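Local coordinates for protein interpain A (Prevotella intermedia, PDB 3BB7) that probably cleaves proteins as a papain-like cysteine protease of the C10 family, made as a zymogen that activates itself, at residues 86-100 with 282-294. The protein carries 1 engineered substitution. Numbering follows the deposited sequence. Where two conformers were deposited one is given.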
loop_
_atom_site.group_PDB
_atom_site.type_symbol
_atom_site.label_atom_id
_atom_site.label_comp_id
_atom_site.label_asym_id
_atom_site.label_seq_id
_atom_site.Cartn_x
_atom_site.Cartn_y
_atom_site.Cartn_z
ATOM N N VAL A 86 5.722 14.772 8.118
ATOM C CA VAL A 86 4.623 14.964 7.162
ATOM C C VAL A 86 3.449 14.136 7.670
ATOM O O VAL A 86 3.502 12.912 7.689
ATOM C CB VAL A 86 5.035 14.529 5.726
ATOM C CG1 VAL A 86 3.831 14.578 4.781
ATOM C CG2 VAL A 86 6.193 15.443 5.239
ATOM N N SER A 87 2.401 14.798 8.159
ATOM C CA SER A 87 1.291 14.046 8.731
ATOM C C SER A 87 0.486 13.391 7.599
ATOM O O SER A 87 0.410 13.927 6.498
ATOM C CB SER A 87 0.413 14.927 9.608
ATOM O OG SER A 87 -0.021 16.038 8.879
ATOM N N THR A 88 -0.036 12.204 7.885
ATOM C CA THR A 88 -0.895 11.421 6.997
ATOM C C THR A 88 -1.662 12.276 5.987
ATOM O O THR A 88 -2.510 13.082 6.383
ATOM C CB THR A 88 -1.881 10.635 7.891
ATOM O OG1 THR A 88 -1.119 9.908 8.865
ATOM C CG2 THR A 88 -2.763 9.653 7.065
ATOM N N LEU A 89 -1.345 12.087 4.697
ATOM C CA LEU A 89 -1.940 12.850 3.617
ATOM C C LEU A 89 -3.286 12.337 3.112
ATOM O O LEU A 89 -4.157 13.153 2.748
ATOM C CB LEU A 89 -0.965 12.912 2.424
ATOM C CG LEU A 89 0.295 13.739 2.718
ATOM C CD1 LEU A 89 1.333 13.574 1.612
ATOM C CD2 LEU A 89 -0.026 15.239 2.887
ATOM N N LEU A 90 -3.459 11.007 3.036
ATOM C CA LEU A 90 -4.711 10.490 2.485
ATOM C C LEU A 90 -5.870 10.604 3.490
ATOM O O LEU A 90 -5.661 10.567 4.723
ATOM C CB LEU A 90 -4.530 9.009 2.131
ATOM C CG LEU A 90 -3.999 8.585 0.762
ATOM C CD1 LEU A 90 -2.985 9.458 0.041
ATOM C CD2 LEU A 90 -3.585 7.101 0.829
ATOM N N THR A 91 -7.102 10.707 2.966
ATOM C CA THR A 91 -8.298 10.695 3.835
ATOM C C THR A 91 -9.171 9.455 3.605
ATOM O O THR A 91 -10.167 9.244 4.303
ATOM C CB THR A 91 -9.146 11.954 3.588
ATOM O OG1 THR A 91 -9.449 12.068 2.192
ATOM C CG2 THR A 91 -8.343 13.205 4.046
ATOM N N THR A 92 -8.796 8.642 2.613
ATOM C CA THR A 92 -9.599 7.498 2.242
ATOM C C THR A 92 -9.187 6.258 3.046
ATOM O O THR A 92 -8.051 6.148 3.527
ATOM C CB THR A 92 -9.434 7.184 0.751
ATOM O OG1 THR A 92 -8.031 7.109 0.428
ATOM C CG2 THR A 92 -10.095 8.242 -0.093
ATOM N N THR A 93 -10.123 5.324 3.188
ATOM C CA THR A 93 -9.844 4.047 3.804
ATOM C C THR A 93 -10.369 2.938 2.903
ATOM O O THR A 93 -11.249 2.165 3.269
ATOM C CB THR A 93 -10.448 3.944 5.225
ATOM O OG1 THR A 93 -11.805 4.396 5.207
ATOM C CG2 THR A 93 -9.636 4.785 6.196
ATOM N N TRP A 94 -9.817 2.868 1.699
ATOM C CA TRP A 94 -10.366 1.958 0.701
ATOM C C TRP A 94 -9.889 0.519 0.846
ATOM O O TRP A 94 -8.981 0.241 1.643
ATOM C CB TRP A 94 -10.086 2.522 -0.701
ATOM C CG TRP A 94 -10.852 3.811 -0.956
ATOM C CD1 TRP A 94 -11.822 4.365 -0.159
ATOM C CD2 TRP A 94 -10.751 4.652 -2.105
ATOM N NE1 TRP A 94 -12.343 5.502 -0.747
ATOM C CE2 TRP A 94 -11.685 5.716 -1.929
ATOM C CE3 TRP A 94 -9.925 4.656 -3.251
ATOM C CZ2 TRP A 94 -11.822 6.757 -2.848
ATOM C CZ3 TRP A 94 -10.080 5.676 -4.187
ATOM C CH2 TRP A 94 -11.019 6.722 -3.971
ATOM N N GLY A 95 -10.532 -0.396 0.124
ATOM C CA GLY A 95 -10.225 -1.804 0.223
ATOM C C GLY A 95 -10.364 -2.474 -1.134
ATOM O O GLY A 95 -10.255 -1.797 -2.184
ATOM N N GLN A 96 -10.597 -3.790 -1.136
ATOM C CA GLN A 96 -10.550 -4.566 -2.378
ATOM C C GLN A 96 -11.864 -5.266 -2.721
ATOM O O GLN A 96 -11.986 -5.841 -3.819
ATOM C CB GLN A 96 -9.470 -5.647 -2.285
ATOM C CG GLN A 96 -8.048 -5.127 -2.159
ATOM C CD GLN A 96 -7.034 -6.229 -2.394
ATOM O OE1 GLN A 96 -7.214 -7.070 -3.279
ATOM N NE2 GLN A 96 -5.937 -6.218 -1.609
ATOM N N GLN A 97 -12.829 -5.254 -1.804
ATOM C CA GLN A 97 -14.116 -5.924 -2.045
ATOM C C GLN A 97 -15.257 -4.927 -2.304
ATOM O O GLN A 97 -15.007 -3.875 -2.915
ATOM C CB GLN A 97 -14.393 -6.991 -0.982
ATOM C CG GLN A 97 -13.290 -8.034 -0.993
ATOM C CD GLN A 97 -13.576 -9.205 -0.129
ATOM O OE1 GLN A 97 -13.290 -9.187 1.066
ATOM N NE2 GLN A 97 -14.143 -10.244 -0.724
ATOM N N MET A 98 -16.503 -5.233 -1.941
ATOM C CA MET A 98 -17.574 -4.307 -2.337
ATOM C C MET A 98 -17.494 -2.973 -1.595
ATOM O O MET A 98 -17.192 -2.956 -0.409
ATOM C CB MET A 98 -18.957 -4.961 -2.188
ATOM C CG MET A 98 -19.187 -6.019 -3.251
ATOM S SD MET A 98 -19.416 -5.346 -4.925
ATOM C CE MET A 98 -20.966 -4.446 -4.716
ATOM N N PRO A 99 -17.770 -1.862 -2.284
ATOM C CA PRO A 99 -18.152 -1.735 -3.688
ATOM C C PRO A 99 -16.982 -1.531 -4.653
ATOM O O PRO A 99 -17.202 -1.356 -5.866
ATOM C CB PRO A 99 -19.007 -0.469 -3.686
ATOM C CG PRO A 99 -18.329 0.386 -2.611
ATOM C CD PRO A 99 -17.809 -0.563 -1.580
ATOM N N TYR A 100 -15.754 -1.544 -4.130
ATOM C CA TYR A 100 -14.565 -1.290 -4.947
ATOM C C TYR A 100 -14.480 -2.212 -6.141
ATOM O O TYR A 100 -13.994 -1.792 -7.202
ATOM C CB TYR A 100 -13.321 -1.446 -4.076
ATOM C CG TYR A 100 -13.441 -0.651 -2.773
ATOM C CD1 TYR A 100 -13.651 -1.294 -1.538
ATOM C CD2 TYR A 100 -13.402 0.761 -2.782
ATOM C CE1 TYR A 100 -13.800 -0.541 -0.340
ATOM C CE2 TYR A 100 -13.525 1.490 -1.598
ATOM C CZ TYR A 100 -13.748 0.839 -0.398
ATOM O OH TYR A 100 -13.842 1.635 0.721
ATOM N N VAL A 282 1.219 4.624 6.953
ATOM C CA VAL A 282 0.844 3.576 6.003
ATOM C C VAL A 282 -0.679 3.433 5.922
ATOM O O VAL A 282 -1.373 3.357 6.955
ATOM C CB VAL A 282 1.424 2.225 6.411
ATOM C CG1 VAL A 282 1.011 1.118 5.436
ATOM C CG2 VAL A 282 2.962 2.275 6.519
ATOM N N ASN A 283 -1.160 3.420 4.677
ATOM C CA ASN A 283 -2.536 3.066 4.367
ATOM C C ASN A 283 -2.500 1.725 3.665
ATOM O O ASN A 283 -2.075 1.643 2.534
ATOM C CB ASN A 283 -3.169 4.154 3.503
ATOM C CG ASN A 283 -4.659 3.927 3.288
ATOM O OD1 ASN A 283 -5.076 2.820 2.955
ATOM N ND2 ASN A 283 -5.467 4.973 3.528
ATOM N N TRP A 284 -2.891 0.668 4.364
ATOM C CA TRP A 284 -2.734 -0.694 3.846
ATOM C C TRP A 284 -3.743 -1.045 2.761
ATOM O O TRP A 284 -3.601 -2.098 2.139
ATOM C CB TRP A 284 -2.902 -1.738 4.958
ATOM C CG TRP A 284 -1.962 -1.567 6.125
ATOM C CD1 TRP A 284 -2.275 -1.057 7.360
ATOM C CD2 TRP A 284 -0.572 -1.926 6.173
ATOM N NE1 TRP A 284 -1.162 -1.084 8.179
ATOM C CE2 TRP A 284 -0.100 -1.584 7.469
ATOM C CE3 TRP A 284 0.338 -2.457 5.231
ATOM C CZ2 TRP A 284 1.214 -1.780 7.863
ATOM C CZ3 TRP A 284 1.688 -2.644 5.649
ATOM C CH2 TRP A 284 2.090 -2.303 6.949
ATOM N N GLY A 285 -4.763 -0.220 2.569
ATOM C CA GLY A 285 -5.796 -0.489 1.559
ATOM C C GLY A 285 -6.663 -1.674 1.967
ATOM O O GLY A 285 -7.109 -2.436 1.126
ATOM N N TRP A 286 -6.919 -1.809 3.271
ATOM C CA TRP A 286 -7.763 -2.888 3.772
ATOM C C TRP A 286 -8.836 -2.297 4.657
ATOM O O TRP A 286 -8.972 -2.655 5.826
ATOM C CB TRP A 286 -6.967 -3.992 4.461
ATOM C CG TRP A 286 -7.721 -5.303 4.472
ATOM C CD1 TRP A 286 -8.438 -5.830 5.514
ATOM C CD2 TRP A 286 -7.851 -6.241 3.376
ATOM N NE1 TRP A 286 -8.988 -7.022 5.143
ATOM C CE2 TRP A 286 -8.662 -7.296 3.833
ATOM C CE3 TRP A 286 -7.374 -6.274 2.052
ATOM C CZ2 TRP A 286 -8.978 -8.407 3.025
ATOM C CZ3 TRP A 286 -7.682 -7.385 1.240
ATOM C CH2 TRP A 286 -8.479 -8.431 1.736
ATOM N N ASN A 287 -9.581 -1.350 4.084
ATOM C CA ASN A 287 -10.736 -0.718 4.739
ATOM C C ASN A 287 -10.363 0.027 6.004
ATOM O O ASN A 287 -11.204 0.166 6.925
ATOM C CB ASN A 287 -11.837 -1.765 5.012
ATOM C CG ASN A 287 -12.065 -2.629 3.804
ATOM O OD1 ASN A 287 -12.491 -2.129 2.769
ATOM N ND2 ASN A 287 -11.654 -3.893 3.885
ATOM N N GLY A 288 -9.111 0.484 6.052
ATOM C CA GLY A 288 -8.607 1.234 7.198
ATOM C C GLY A 288 -8.056 0.343 8.304
ATOM O O GLY A 288 -7.386 0.852 9.228
ATOM N N ASP A 289 -8.256 -0.970 8.209
ATOM C CA ASP A 289 -7.794 -1.847 9.285
ATOM C C ASP A 289 -6.293 -1.634 9.505
ATOM O O ASP A 289 -5.491 -1.792 8.593
ATOM C CB ASP A 289 -7.992 -3.305 8.920
ATOM C CG ASP A 289 -9.456 -3.728 8.887
ATOM O OD1 ASP A 289 -9.702 -4.922 8.534
ATOM O OD2 ASP A 289 -10.349 -2.912 9.238
ATOM N N VAL A 290 -5.954 -1.347 10.748
ATOM C CA VAL A 290 -4.583 -1.174 11.242
ATOM C C VAL A 290 -3.700 -0.150 10.524
ATOM O O VAL A 290 -2.483 -0.186 10.666
ATOM C CB VAL A 290 -3.864 -2.540 11.554
ATOM C CG1 VAL A 290 -4.648 -3.334 12.609
ATOM C CG2 VAL A 290 -3.624 -3.397 10.302
ATOM N N ASP A 291 -4.324 0.807 9.834
ATOM C CA ASP A 291 -3.552 1.930 9.291
ATOM C C ASP A 291 -2.877 2.641 10.471
ATOM O O ASP A 291 -3.430 2.695 11.583
ATOM C CB ASP A 291 -4.425 2.925 8.503
ATOM C CG ASP A 291 -4.954 2.365 7.206
ATOM O OD1 ASP A 291 -4.531 1.259 6.804
ATOM O OD2 ASP A 291 -5.785 3.078 6.561
ATOM N N GLY A 292 -1.668 3.147 10.251
ATOM C CA GLY A 292 -0.895 3.782 11.330
ATOM C C GLY A 292 0.517 4.061 10.885
ATOM O O GLY A 292 0.791 4.088 9.679
ATOM N N TYR A 293 1.422 4.259 11.847
ATOM C CA TYR A 293 2.834 4.540 11.549
ATOM C C TYR A 293 3.666 3.314 11.841
ATOM O O TYR A 293 3.556 2.701 12.910
ATOM C CB TYR A 293 3.302 5.709 12.393
ATOM C CG TYR A 293 2.862 7.070 11.875
ATOM C CD1 TYR A 293 3.770 7.924 11.250
ATOM C CD2 TYR A 293 1.543 7.478 11.976
ATOM C CE1 TYR A 293 3.369 9.189 10.807
ATOM C CE2 TYR A 293 1.130 8.746 11.532
ATOM C CZ TYR A 293 2.047 9.574 10.918
ATOM O OH TYR A 293 1.635 10.828 10.504
ATOM N N TYR A 294 4.516 2.963 10.890
ATOM C CA TYR A 294 5.278 1.716 10.940
ATOM C C TYR A 294 6.716 1.906 10.511
ATOM O O TYR A 294 7.007 2.731 9.654
ATOM C CB TYR A 294 4.599 0.686 10.010
ATOM C CG TYR A 294 3.234 0.275 10.548
ATOM C CD1 TYR A 294 3.129 -0.768 11.472
ATOM C CD2 TYR A 294 2.059 0.933 10.162
ATOM C CE1 TYR A 294 1.914 -1.131 12.027
ATOM C CE2 TYR A 294 0.796 0.547 10.709
ATOM C CZ TYR A 294 0.752 -0.506 11.629
ATOM O OH TYR A 294 -0.429 -0.895 12.224
HETATM O O HOH W 1 3.677 12.629 10.949
HETATM O O HOH W 2 -7.466 1.606 3.897
HETATM O O HOH W 3 -10.562 -5.365 1.277
HETATM O O HOH W 4 -5.154 -3.761 -0.352
HETATM O O HOH W 5 -13.429 -3.887 0.788
HETATM O O HOH W 6 -14.114 0.011 2.897
#
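Trp94 O is gripped from two quarters: Asn287 N donates to it at 3.0 Å, from above the carbonyl plane, and water 2 sits within bonding distance of it and of Asn283 OD1. That water also accepts from Gly288 N, so the loop 285-288 is tied to 93-95 largely through backbone. CA-H...O contacts run alongside, among them Asn287 CA to Thr93 O and Gly95 CA to Gly285 O, the latter at 3.3 Å and nearly straight. Further along, Asn283 ND2 donates a hydrogen bond to Thr92 O at 2.8 Å, bent to 135° at the hydrogen, with the acceptor in the amide plane. Its CG stands anti to the backbone N (chi1 -173°), which carries the amide across to 86-100, while OD1 accepts from Gly285 N in an Asx turn. Asn287 OD1 is held by waters 5 and 6, which bridge to Gln97 N and Tyr100 OH. Gln96 brings NE2 to the edge of the Trp286 ring, 3.5 Å from CZ3, with amide and ring planes 84° apart; water 4 links the same NE2 to Gly285 O. Close to Ala116, the engineered replacement at the predicted nucleophile position, Gln96 is probably placed like the oxyanion-hole glutamine of papain-like proteases. Gln123 of helix 116-128 clasps both segments, through Trp94 N and Asn283 OD1, while Trp286 packs on Pro49 of helix 49-68.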